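Local coordinates for hemolysin activator protein CdiB (Acinetobacter baumannii ACICU, PDB 6WIL) that probably secretes the toxin of a contact-dependent growth inhibition system across the outer membrane, as a TpsB-type transporter of the Omp85 superfamily, at residues G360-V365 with S379-R384; A414-A419 with R441-P446; N452-I457 with M471-N476; Q478-E483 with Q501-G506. All blocks are in the same frame, centred on the assembly; numbering follows the deposited sequence.

Contact 1: residues G360-V365 with S379-R384; sequences GWNLGV and SIDYRR
The amide of Asn-362 reaches across the strand pair to the carboxylate of Asp-381, its ND2 donating to OD1 at 2.6 Å. The acceptor lies in the plane of the amide and takes the bond on its syn lone pair, although amide and carboxylate planes are turned 45° against each other. Asp-381 is buried, and its OD2 also bonds to the hydroxyl of Tyr-334 on strand 329-346, on the far side of 349-371, so the carboxylate ties three strands together. Beside it, CB and CG of Arg-383 lie against the Asn-362 amide, with CG 3.3 Å from ND2. The guanidinium of Arg-383 turns away, its chain bent at chi2 and chi3, to a salt bridge with Asp-453. On the other face sits an aromatic and aliphatic cluster. With chi1 at 46°, Trp-361 has its CG between backbone N and carbonyl carbon, and the indole reaches toward the partner strand. Arg-384 lies alongside it: its CB makes a CH-pi contact 4.1 Å from the centroid of the Trp-361 six-membered ring, while Trp-361 CZ2 lies over one face of the guanidinium. Tyr-382 presents its ring edge, CD2 standing 3.9 Å from Trp-361 CZ3. Beneath the side chains, three hydrogen-bonded pairs close the ladder; Tyr-382 N to Leu-363 O is its shortest rung at 2.7 Å. Polar groups on one face and bulky, largely apolar ones on the other, where a detergent touches Ile-380, are typical of an antiparallel hairpin in a transmembrane beta barrel, here 16-stranded as in Omp85 transporters.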
# COMPACT_ATOMS: atom_id res chain seq x y z
N GLY A 360 -8.51 -20.00 -6.49
CA GLY A 360 -7.70 -19.44 -7.55
C GLY A 360 -6.49 -18.72 -7.00
O GLY A 360 -6.12 -18.87 -5.84
N TRP A 361 -5.87 -17.92 -7.87
CA TRP A 361 -4.67 -17.18 -7.50
C TRP A 361 -4.71 -15.79 -8.09
O TRP A 361 -5.38 -15.53 -9.10
CB TRP A 361 -3.39 -17.91 -7.94
CG TRP A 361 -3.43 -18.42 -9.35
CD1 TRP A 361 -3.83 -19.65 -9.76
CD2 TRP A 361 -3.04 -17.70 -10.53
NE1 TRP A 361 -3.72 -19.75 -11.13
CE2 TRP A 361 -3.24 -18.57 -11.62
CE3 TRP A 361 -2.55 -16.42 -10.76
CZ2 TRP A 361 -2.96 -18.19 -12.93
CZ3 TRP A 361 -2.28 -16.04 -12.07
CH2 TRP A 361 -2.48 -16.93 -13.14
N ASN A 362 -4.00 -14.87 -7.44
CA ASN A 362 -3.84 -13.50 -7.90
C ASN A 362 -2.36 -13.22 -8.11
O ASN A 362 -1.52 -13.64 -7.31
CB ASN A 362 -4.41 -12.49 -6.90
CG ASN A 362 -5.92 -12.49 -6.86
OD1 ASN A 362 -6.53 -13.34 -6.22
ND2 ASN A 362 -6.53 -11.53 -7.53
N LEU A 363 -2.05 -12.51 -9.18
CA LEU A 363 -0.72 -11.96 -9.42
C LEU A 363 -0.87 -10.46 -9.64
O LEU A 363 -1.78 -10.03 -10.36
CB LEU A 363 -0.04 -12.61 -10.63
CG LEU A 363 0.58 -13.99 -10.38
CD1 LEU A 363 1.18 -14.55 -11.67
CD2 LEU A 363 1.63 -13.92 -9.28
N GLY A 364 0.00 -9.68 -9.02
CA GLY A 364 -0.13 -8.25 -9.16
C GLY A 364 1.15 -7.52 -8.81
O GLY A 364 2.14 -8.10 -8.39
N VAL A 365 1.09 -6.20 -9.00
CA VAL A 365 2.19 -5.30 -8.70
C VAL A 365 1.59 -4.04 -8.09
O VAL A 365 0.53 -3.57 -8.52
CB VAL A 365 3.02 -4.97 -9.96
CG1 VAL A 365 2.11 -4.52 -11.10
CG2 VAL A 365 4.06 -3.90 -9.66
N SER A 379 -2.29 -0.16 -7.71
CA SER A 379 -1.97 -1.54 -7.99
C SER A 379 -2.73 -1.99 -9.22
O SER A 379 -3.72 -1.38 -9.63
CB SER A 379 -2.30 -2.45 -6.80
OG SER A 379 -3.65 -2.29 -6.41
N ILE A 380 -2.24 -3.07 -9.83
CA ILE A 380 -2.94 -3.78 -10.89
C ILE A 380 -2.85 -5.26 -10.57
O ILE A 380 -1.79 -5.76 -10.20
CB ILE A 380 -2.36 -3.47 -12.28
CG1 ILE A 380 -2.16 -1.96 -12.46
CG2 ILE A 380 -3.30 -3.99 -13.36
CD1 ILE A 380 -1.12 -1.60 -13.48
N ASP A 381 -3.97 -5.96 -10.72
CA ASP A 381 -4.11 -7.33 -10.27
C ASP A 381 -4.68 -8.19 -11.39
O ASP A 381 -5.58 -7.77 -12.12
CB ASP A 381 -5.02 -7.39 -9.02
CG ASP A 381 -5.22 -8.81 -8.50
OD1 ASP A 381 -6.09 -9.52 -9.04
OD2 ASP A 381 -4.51 -9.20 -7.55
N TYR A 382 -4.13 -9.40 -11.54
CA TYR A 382 -4.64 -10.40 -12.46
C TYR A 382 -5.13 -11.58 -11.64
O TYR A 382 -4.37 -12.15 -10.85
CB TYR A 382 -3.56 -10.85 -13.45
CG TYR A 382 -4.05 -11.86 -14.47
CD1 TYR A 382 -4.71 -11.45 -15.62
CD2 TYR A 382 -3.83 -13.22 -14.29
CE1 TYR A 382 -5.16 -12.36 -16.55
CE2 TYR A 382 -4.27 -14.14 -15.22
CZ TYR A 382 -4.94 -13.71 -16.35
OH TYR A 382 -5.38 -14.62 -17.28
N ARG A 383 -6.39 -11.95 -11.83
CA ARG A 383 -7.01 -13.02 -11.07
C ARG A 383 -7.47 -14.13 -12.00
O ARG A 383 -7.92 -13.87 -13.12
CB ARG A 383 -8.19 -12.50 -10.24
CG ARG A 383 -8.69 -13.46 -9.19
CD ARG A 383 -10.07 -13.98 -9.51
NE ARG A 383 -11.12 -13.16 -8.91
CZ ARG A 383 -12.41 -13.34 -9.13
NH1 ARG A 383 -12.82 -14.31 -9.94
NH2 ARG A 383 -13.31 -12.56 -8.54
N ARG A 384 -7.34 -15.37 -11.53
CA ARG A 384 -7.82 -16.56 -12.22
C ARG A 384 -8.41 -17.50 -11.19
O ARG A 384 -7.76 -17.78 -10.17
CB ARG A 384 -6.68 -17.25 -12.99
CG ARG A 384 -6.44 -16.69 -14.37
CD ARG A 384 -7.16 -17.50 -15.42
NE ARG A 384 -6.79 -18.91 -15.35
CZ ARG A 384 -5.71 -19.42 -15.94
NH1 ARG A 384 -4.90 -18.64 -16.64
NH2 ARG A 384 -5.44 -20.72 -15.82

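Contact 2: residues A414-A419 with R441-P446; sequences APLWSA and RGQYAP. With C8E ((hydroxyethyloxy)tri(ethyloxy)octane), chain D.
Trp-417 sets its CG anti to the carbonyl carbon (chi1 -73°), whereas Tyr-444 swings its own anti to the backbone N (chi1 165°), and this brings indole and phenol together over one hydrogen-bonded pair of a barrel hairpin. Trp-417 CD1 comes to the edge of the tyrosine ring, 3.9 Å from Tyr-444 CD2. At the edge of the indole, near its plane, lie Tyr-444 O and Pro-446 CD. Reciprocal backbone bonds join Trp-417 with Tyr-444 and Ala-419 with Gly-442. The same face carries a bound detergent, whose alkyl tail runs over both strands: C1 lies above the rim of one indole face, C4 is 3.7 Å from Ala-419 CB, and C7 rests on bare backbone, 3.9 Å from Gly-442 CA. This is probably the lipid-facing side. On the opposite face Leu-416 and Gln-443 meet, and the amide of Gln-443 continues to the backbone oxygens of Asp-453 and Asp-475, bonding to both through NE2. Arg-441 pairs with Asp-420. Leu-416 CD1 touches two residues of 441-446, 3.6 Å from Gln-443 CG and 3.8 Å from Ala-445 CB.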
# COMPACT_ATOMS: atom_id res chain seq x y z
N ALA A 414 -11.43 -18.23 -15.44
CA ALA A 414 -12.12 -16.95 -15.49
C ALA A 414 -11.12 -15.84 -15.16
O ALA A 414 -10.80 -15.63 -13.98
CB ALA A 414 -13.29 -16.93 -14.51
N PRO A 415 -10.61 -15.11 -16.16
CA PRO A 415 -9.61 -14.07 -15.87
C PRO A 415 -10.24 -12.72 -15.54
O PRO A 415 -11.12 -12.25 -16.26
CB PRO A 415 -8.80 -14.00 -17.17
CG PRO A 415 -9.81 -14.33 -18.23
CD PRO A 415 -10.83 -15.27 -17.60
N LEU A 416 -9.79 -12.10 -14.45
CA LEU A 416 -10.28 -10.80 -14.04
C LEU A 416 -9.11 -9.85 -13.87
O LEU A 416 -8.12 -10.19 -13.22
CB LEU A 416 -11.08 -10.89 -12.73
CG LEU A 416 -11.83 -9.61 -12.38
CD1 LEU A 416 -12.90 -9.34 -13.41
CD2 LEU A 416 -12.42 -9.68 -10.98
N TRP A 417 -9.23 -8.66 -14.46
CA TRP A 417 -8.24 -7.60 -14.31
C TRP A 417 -8.77 -6.57 -13.33
O TRP A 417 -9.89 -6.09 -13.48
CB TRP A 417 -7.93 -6.95 -15.66
CG TRP A 417 -7.10 -7.80 -16.55
CD1 TRP A 417 -7.55 -8.74 -17.44
CD2 TRP A 417 -5.67 -7.81 -16.64
NE1 TRP A 417 -6.48 -9.32 -18.08
CE2 TRP A 417 -5.32 -8.77 -17.61
CE3 TRP A 417 -4.66 -7.09 -16.00
CZ2 TRP A 417 -4.00 -9.03 -17.95
CZ3 TRP A 417 -3.34 -7.35 -16.35
CH2 TRP A 417 -3.02 -8.32 -17.31
N SER A 418 -7.96 -6.25 -12.33
CA SER A 418 -8.33 -5.26 -11.33
C SER A 418 -7.23 -4.22 -11.22
O SER A 418 -6.04 -4.53 -11.39
CB SER A 418 -8.58 -5.90 -9.96
OG SER A 418 -9.76 -6.68 -9.98
N ALA A 419 -7.63 -2.98 -10.95
CA ALA A 419 -6.67 -1.89 -10.86
C ALA A 419 -7.13 -0.91 -9.80
O ALA A 419 -8.32 -0.81 -9.49
CB ALA A 419 -6.50 -1.19 -12.21
N ARG A 441 -10.81 2.94 -8.74
CA ARG A 441 -10.77 1.49 -8.83
C ARG A 441 -11.44 1.06 -10.13
O ARG A 441 -12.47 1.62 -10.52
CB ARG A 441 -11.46 0.84 -7.63
CG ARG A 441 -11.64 -0.66 -7.75
CD ARG A 441 -11.71 -1.31 -6.38
NE ARG A 441 -10.49 -1.06 -5.60
CZ ARG A 441 -10.25 -1.59 -4.41
NH1 ARG A 441 -9.12 -1.31 -3.77
NH2 ARG A 441 -11.14 -2.40 -3.85
N GLY A 442 -10.86 0.08 -10.80
CA GLY A 442 -11.36 -0.35 -12.09
C GLY A 442 -11.26 -1.85 -12.25
O GLY A 442 -10.37 -2.50 -11.70
N GLN A 443 -12.20 -2.40 -13.02
CA GLN A 443 -12.27 -3.83 -13.28
C GLN A 443 -12.61 -4.06 -14.74
O GLN A 443 -13.50 -3.41 -15.29
CB GLN A 443 -13.32 -4.49 -12.38
CG GLN A 443 -13.72 -5.88 -12.79
CD GLN A 443 -14.70 -6.51 -11.83
OE1 GLN A 443 -14.53 -6.43 -10.61
NE2 GLN A 443 -15.75 -7.12 -12.37
N TYR A 444 -11.89 -5.00 -15.37
CA TYR A 444 -12.13 -5.38 -16.75
C TYR A 444 -12.18 -6.90 -16.85
O TYR A 444 -11.22 -7.58 -16.45
CB TYR A 444 -11.04 -4.83 -17.68
CG TYR A 444 -11.02 -5.48 -19.04
CD1 TYR A 444 -11.96 -5.14 -20.01
CD2 TYR A 444 -10.08 -6.44 -19.36
CE1 TYR A 444 -11.95 -5.74 -21.26
CE2 TYR A 444 -10.06 -7.05 -20.60
CZ TYR A 444 -11.00 -6.69 -21.54
OH TYR A 444 -10.97 -7.30 -22.78
N ALA A 445 -13.28 -7.43 -17.38
CA ALA A 445 -13.47 -8.86 -17.53
C ALA A 445 -13.57 -9.23 -19.00
O ALA A 445 -14.53 -8.81 -19.68
CB ALA A 445 -14.74 -9.31 -16.79
N PRO A 446 -12.62 -9.99 -19.55
CA PRO A 446 -12.77 -10.43 -20.95
C PRO A 446 -13.95 -11.35 -21.18
O PRO A 446 -14.55 -11.31 -22.26
CB PRO A 446 -11.43 -11.13 -21.24
CG PRO A 446 -10.48 -10.58 -20.24
CD PRO A 446 -11.29 -10.32 -19.01
C1 C8E D . -4.46 -3.91 -18.13
C2 C8E D . -5.81 -3.82 -17.43
C3 C8E D . -5.64 -3.18 -16.05
C4 C8E D . -7.01 -3.04 -15.39
C5 C8E D . -7.83 -1.97 -16.11
C6 C8E D . -9.25 -1.98 -15.57
C7 C8E D . -9.84 -0.58 -15.65
C8 C8E D . -10.62 -0.42 -16.95
O9 C8E D . -11.95 -0.12 -16.64
C10 C8E D . -12.79 0.02 -17.75
C11 C8E D . -14.24 0.07 -17.28
O12 C8E D . -14.91 1.12 -17.91
C13 C8E D . -16.30 1.10 -17.74
C14 C8E D . -16.93 2.28 -18.49
O15 C8E D . -16.00 3.31 -18.63
C16 C8E D . -16.53 4.48 -19.20
C17 C8E D . -15.65 5.68 -18.85
O18 C8E D . -14.40 5.56 -19.48
C19 C8E D . -13.65 6.75 -19.48
C20 C8E D . -12.31 6.53 -18.77
O21 C8E D . -11.62 5.47 -19.37

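Contact 3: residues N452-I457 with M471-N476; sequences NDRFYI and MLSGDN
Met-471, a selenomethionine here, touches two residues of the facing segment: its CB lies 3.4 Å from Ile-457 O, and a bend at chi3 (85°) carries the terminal CE to within 3.6 Å of Tyr-456 CB. Leu-472 comes next. Its carbonyl accepts the N-H of Ile-457 at 3.0 Å, the return bond from Leu-472 N to Ile-457 O being weak, and its CB packs on Ile-457 CG1; both side chains reach Val-504 on the barrel wall. Ser-473 turns to the other face, where its CB sits over the ring of Tyr-456 in a CH-pi contact, 3.8 Å from the centroid. The phenol hydroxyl is held by Pro-451 O, and helix 8-27 packs against Tyr-456 through Leu-8 and Val-12. These short strands, 455-457 and 472-474, form a small two-stranded ribbon at the base of the long segment joining barrel strands 432-444 and 476-487. By sequence and position that segment matches loop 6 of Omp85 transporters, which carries the Val-Arg-Gly-Phe motif, and helix 8-27 probably corresponds to the plug helix of TpsB relatives. Ser-473 OG also receives a weak bond from Arg-454 NE, 3.2 Å away, while NH1 of the same guanidinium goes to Asn-508. Gly-474 is tied to Phe-455 by two backbone bonds, the nearly straight one running from Phe-455 N to Gly-474 O at 2.9 Å. Across the pair, Asp-475 OD1 reaches the aliphatic part of Arg-454, 3.7 Å from CG, and its OD2 accepts the backbone N-H of Leu-449.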
# COMPACT_ATOMS: atom_id res chain seq x y z
N ASN A 452 -21.64 -12.39 -8.51
CA ASN A 452 -20.82 -11.86 -7.43
C ASN A 452 -19.51 -11.25 -7.92
O ASN A 452 -18.93 -10.41 -7.22
CB ASN A 452 -20.52 -12.95 -6.41
CG ASN A 452 -21.74 -13.74 -6.03
OD1 ASN A 452 -22.32 -14.43 -6.86
ND2 ASN A 452 -22.15 -13.64 -4.76
N ASP A 453 -19.03 -11.65 -9.09
CA ASP A 453 -17.77 -11.13 -9.63
C ASP A 453 -17.92 -9.78 -10.32
O ASP A 453 -16.92 -9.22 -10.77
CB ASP A 453 -17.17 -12.13 -10.63
CG ASP A 453 -16.29 -13.17 -9.95
OD1 ASP A 453 -15.83 -12.91 -8.82
OD2 ASP A 453 -16.05 -14.23 -10.57
N ARG A 454 -19.13 -9.24 -10.41
CA ARG A 454 -19.35 -8.02 -11.17
C ARG A 454 -18.91 -6.80 -10.37
O ARG A 454 -18.67 -6.85 -9.16
CB ARG A 454 -20.81 -7.90 -11.57
CG ARG A 454 -21.29 -9.01 -12.48
CD ARG A 454 -22.49 -8.56 -13.28
NE ARG A 454 -23.74 -8.63 -12.53
CZ ARG A 454 -24.65 -9.58 -12.68
NH1 ARG A 454 -24.45 -10.56 -13.56
NH2 ARG A 454 -25.76 -9.57 -11.95
N PHE A 455 -18.82 -5.68 -11.08
CA PHE A 455 -18.45 -4.39 -10.51
C PHE A 455 -19.72 -3.60 -10.22
O PHE A 455 -20.49 -3.32 -11.14
CB PHE A 455 -17.53 -3.63 -11.47
CG PHE A 455 -16.82 -2.46 -10.86
CD1 PHE A 455 -17.44 -1.23 -10.76
CD2 PHE A 455 -15.52 -2.58 -10.41
CE1 PHE A 455 -16.78 -0.14 -10.22
CE2 PHE A 455 -14.85 -1.51 -9.86
CZ PHE A 455 -15.49 -0.28 -9.76
N TYR A 456 -19.93 -3.25 -8.96
CA TYR A 456 -21.16 -2.60 -8.51
C TYR A 456 -20.87 -1.16 -8.10
O TYR A 456 -19.80 -0.87 -7.55
CB TYR A 456 -21.79 -3.37 -7.35
CG TYR A 456 -22.26 -4.76 -7.73
CD1 TYR A 456 -21.37 -5.82 -7.81
CD2 TYR A 456 -23.59 -5.00 -8.03
CE1 TYR A 456 -21.79 -7.09 -8.18
CE2 TYR A 456 -24.03 -6.26 -8.40
CZ TYR A 456 -23.13 -7.30 -8.47
OH TYR A 456 -23.57 -8.55 -8.83
N ILE A 457 -21.81 -0.28 -8.39
CA ILE A 457 -21.67 1.17 -8.08
C ILE A 457 -22.95 1.67 -7.44
O ILE A 457 -23.99 1.22 -7.82
CB ILE A 457 -21.29 1.96 -9.33
CG1 ILE A 457 -22.30 1.82 -10.46
CG2 ILE A 457 -19.91 1.59 -9.81
CD1 ILE A 457 -21.90 2.55 -11.70
N MSE A 471 -28.19 -0.95 -7.01
CA MSE A 471 -26.87 -0.66 -7.56
C MSE A 471 -26.81 -1.03 -9.03
O MSE A 471 -27.44 -1.99 -9.47
CB MSE A 471 -25.79 -1.41 -6.78
CG MSE A 471 -25.70 -1.01 -5.32
SE MSE A 471 -24.41 -2.09 -4.32
CE MSE A 471 -22.77 -1.09 -4.72
N LEU A 472 -26.08 -0.23 -9.81
CA LEU A 472 -25.76 -0.59 -11.18
C LEU A 472 -24.57 -1.54 -11.17
O LEU A 472 -23.74 -1.51 -10.26
CB LEU A 472 -25.43 0.66 -12.00
CG LEU A 472 -26.45 1.81 -11.89
CD1 LEU A 472 -25.95 3.03 -12.62
CD2 LEU A 472 -27.82 1.40 -12.42
N SER A 473 -24.51 -2.41 -12.17
CA SER A 473 -23.46 -3.43 -12.23
C SER A 473 -23.16 -3.77 -13.67
O SER A 473 -24.03 -3.71 -14.54
CB SER A 473 -23.85 -4.69 -11.45
OG SER A 473 -24.61 -5.59 -12.25
N GLY A 474 -21.89 -4.10 -13.92
CA GLY A 474 -21.46 -4.64 -15.19
C GLY A 474 -20.26 -5.53 -14.97
O GLY A 474 -19.66 -5.53 -13.89
N ASP A 475 -19.92 -6.32 -15.99
CA ASP A 475 -18.70 -7.11 -15.96
C ASP A 475 -17.46 -6.22 -15.91
O ASP A 475 -16.47 -6.54 -15.24
CB ASP A 475 -18.65 -8.04 -17.17
CG ASP A 475 -19.31 -9.37 -16.90
OD1 ASP A 475 -20.02 -9.49 -15.88
OD2 ASP A 475 -19.11 -10.30 -17.71
N ASN A 476 -17.51 -5.09 -16.60
CA ASN A 476 -16.48 -4.07 -16.53
C ASN A 476 -17.02 -2.86 -15.78
O ASN A 476 -18.23 -2.61 -15.79
CB ASN A 476 -16.00 -3.66 -17.92
CG ASN A 476 -15.75 -4.85 -18.82
OD1 ASN A 476 -15.32 -5.91 -18.36
ND2 ASN A 476 -16.02 -4.69 -20.11

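Contact 4: residues Q478-E483 with Q501-G506; sequences QYVQQE and QGWVNG. With C8E ((hydroxyethyloxy)tri(ethyloxy)octane), chain D.
Trp-503, Gln-501 and Gln-478 carry most of this contact, all on one face of the sheet. The indole of Trp-503 lies beside Val-480, whose CG1 meets its edge 3.6 Å from CZ3. Trp-503 CE3 stands 3.8 Å from Gln-478 CG. Over one face of the indole runs the glycol chain of a bound detergent, C17 lying above the rim. Gln-478 places its CG between backbone N and carbonyl carbon (chi1 70°) and then extends, so that NE2 reaches the same detergent and gives hydrogen bonds to its ether oxygens O12 and O15, each at 3.2 Å. The other end of that amide is also held, since OE1 accepts from the indole NE1 of Trp-440. Gln-501 offers its CB to the methyl of Val-480, 4.0 Å from CG1, and its OE1 accepts from the hydroxyl of Tyr-515. Backbone bonds run both ways in the pairs Gln-478 with Trp-503 and Val-480 with Gln-501; Trp-503 N to Gln-478 O is the shortest at 2.8 Å. Farther along the strand, Glu-483 forms salt bridges with Arg-524 and Arg-464, which places the strand beside loop 6 and is consistent with the inward loop 6 arginine of relatives. The pair is a hairpin of the Omp85-type barrel wall, its aromatic side probably facing lipid.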
# COMPACT_ATOMS: atom_id res chain seq x y z
N GLN A 478 -15.68 0.96 -13.31
CA GLN A 478 -14.70 1.79 -12.62
C GLN A 478 -15.43 2.91 -11.92
O GLN A 478 -16.49 3.36 -12.38
CB GLN A 478 -13.65 2.35 -13.59
CG GLN A 478 -14.19 3.41 -14.54
CD GLN A 478 -13.14 3.91 -15.52
OE1 GLN A 478 -12.11 4.47 -15.12
NE2 GLN A 478 -13.40 3.72 -16.81
N TYR A 479 -14.88 3.35 -10.79
CA TYR A 479 -15.37 4.56 -10.14
C TYR A 479 -14.19 5.45 -9.78
O TYR A 479 -13.07 4.98 -9.59
CB TYR A 479 -16.21 4.26 -8.87
CG TYR A 479 -15.52 3.55 -7.73
CD1 TYR A 479 -14.57 4.20 -6.94
CD2 TYR A 479 -15.86 2.25 -7.39
CE1 TYR A 479 -13.95 3.55 -5.88
CE2 TYR A 479 -15.25 1.59 -6.34
CZ TYR A 479 -14.30 2.25 -5.58
OH TYR A 479 -13.69 1.60 -4.53
N VAL A 480 -14.46 6.75 -9.70
CA VAL A 480 -13.49 7.72 -9.23
C VAL A 480 -14.15 8.57 -8.15
O VAL A 480 -15.16 9.23 -8.41
CB VAL A 480 -12.93 8.59 -10.37
CG1 VAL A 480 -14.05 9.12 -11.25
CG2 VAL A 480 -12.10 9.73 -9.80
N GLN A 481 -13.61 8.51 -6.95
CA GLN A 481 -14.05 9.33 -5.84
C GLN A 481 -13.11 10.51 -5.69
O GLN A 481 -11.88 10.35 -5.73
CB GLN A 481 -14.08 8.52 -4.54
CG GLN A 481 -15.01 7.32 -4.58
CD GLN A 481 -14.76 6.34 -3.45
OE1 GLN A 481 -13.62 6.16 -3.01
NE2 GLN A 481 -15.82 5.71 -2.97
N GLN A 482 -13.68 11.70 -5.53
CA GLN A 482 -12.88 12.91 -5.35
C GLN A 482 -13.39 13.66 -4.13
O GLN A 482 -14.59 13.71 -3.87
CB GLN A 482 -12.93 13.81 -6.59
CG GLN A 482 -12.08 13.29 -7.73
CD GLN A 482 -12.04 14.25 -8.90
OE1 GLN A 482 -11.03 14.91 -9.14
NE2 GLN A 482 -13.14 14.32 -9.63
N GLU A 483 -12.46 14.26 -3.39
CA GLU A 483 -12.79 14.86 -2.11
C GLU A 483 -11.76 15.93 -1.77
O GLU A 483 -10.57 15.76 -2.02
CB GLU A 483 -12.83 13.79 -1.01
CG GLU A 483 -12.94 14.32 0.41
CD GLU A 483 -12.81 13.21 1.43
OE1 GLU A 483 -13.63 12.27 1.40
OE2 GLU A 483 -11.87 13.27 2.26
N GLN A 501 -18.15 9.29 -8.98
CA GLN A 501 -18.67 8.90 -10.29
C GLN A 501 -18.43 7.41 -10.50
O GLN A 501 -17.34 6.91 -10.22
CB GLN A 501 -18.01 9.68 -11.43
CG GLN A 501 -18.33 11.16 -11.47
CD GLN A 501 -17.55 11.89 -12.54
OE1 GLN A 501 -17.97 11.97 -13.69
NE2 GLN A 501 -16.39 12.43 -12.16
N GLY A 502 -19.43 6.72 -11.02
CA GLY A 502 -19.29 5.32 -11.35
C GLY A 502 -19.70 5.04 -12.78
O GLY A 502 -20.54 5.73 -13.36
N TRP A 503 -19.09 4.00 -13.35
CA TRP A 503 -19.36 3.56 -14.72
C TRP A 503 -19.43 2.05 -14.76
O TRP A 503 -18.57 1.37 -14.19
CB TRP A 503 -18.28 4.04 -15.69
CG TRP A 503 -18.26 5.49 -15.98
CD1 TRP A 503 -19.02 6.16 -16.89
CD2 TRP A 503 -17.42 6.48 -15.36
NE1 TRP A 503 -18.71 7.49 -16.89
CE2 TRP A 503 -17.74 7.72 -15.95
CE3 TRP A 503 -16.44 6.43 -14.37
CZ2 TRP A 503 -17.11 8.90 -15.58
CZ3 TRP A 503 -15.82 7.61 -14.00
CH2 TRP A 503 -16.16 8.83 -14.60
N VAL A 504 -20.45 1.52 -15.43
CA VAL A 504 -20.53 0.09 -15.74
C VAL A 504 -20.76 -0.06 -17.23
O VAL A 504 -21.36 0.80 -17.88
CB VAL A 504 -21.64 -0.63 -14.93
CG1 VAL A 504 -21.25 -0.73 -13.47
CG2 VAL A 504 -22.96 0.10 -15.08
N ASN A 505 -20.28 -1.17 -17.78
CA ASN A 505 -20.27 -1.42 -19.22
C ASN A 505 -19.95 -2.89 -19.42
O ASN A 505 -19.63 -3.61 -18.47
CB ASN A 505 -19.28 -0.48 -19.92
CG ASN A 505 -18.98 -0.89 -21.35
OD1 ASN A 505 -17.88 -1.35 -21.65
ND2 ASN A 505 -19.96 -0.73 -22.23
N GLY A 506 -20.06 -3.35 -20.66
CA GLY A 506 -19.81 -4.73 -20.98
C GLY A 506 -21.07 -5.56 -20.81
O GLY A 506 -22.19 -5.04 -20.74
C1 C8E D . -4.46 -3.91 -18.13
C2 C8E D . -5.81 -3.82 -17.43
C3 C8E D . -5.64 -3.18 -16.05
C4 C8E D . -7.01 -3.04 -15.39
C5 C8E D . -7.83 -1.97 -16.11
C6 C8E D . -9.25 -1.98 -15.57
C7 C8E D . -9.84 -0.58 -15.65
C8 C8E D . -10.62 -0.42 -16.95
O9 C8E D . -11.95 -0.12 -16.64
C10 C8E D . -12.79 0.02 -17.75
C11 C8E D . -14.24 0.07 -17.28
O12 C8E D . -14.91 1.12 -17.91
C13 C8E D . -16.30 1.10 -17.74
C14 C8E D . -16.93 2.28 -18.49
O15 C8E D . -16.00 3.31 -18.63
C16 C8E D . -16.53 4.48 -19.20
C17 C8E D . -15.65 5.68 -18.85
O18 C8E D . -14.40 5.56 -19.48
C19 C8E D . -13.65 6.75 -19.48
C20 C8E D . -12.31 6.53 -18.77
O21 C8E D . -11.62 5.47 -19.37

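Contacts 1, 2 and 4 belong to one closed barrel sheet, each within a hairpin, whereas contact 3 is a separate two-stranded ribbon and the most buried. Contact 1 is a surface contact; contacts 2 and 4 are partly buried and share one detergent molecule. Strands 374-386 and 414-429 are neighbours, as are 432-444 and 476-487, so the ladder passes from contact 1 to 2 and from 2 to 4; contacts 1 and 4 do not touch. Contact 3 meets the other three through salt bridge, amide bonds and the Phe-455 ring. Detergent-facing sides are rich in aromatic and aliphatic groups in contacts 1 and 2, but in contact 4 glutamines join the tryptophan there.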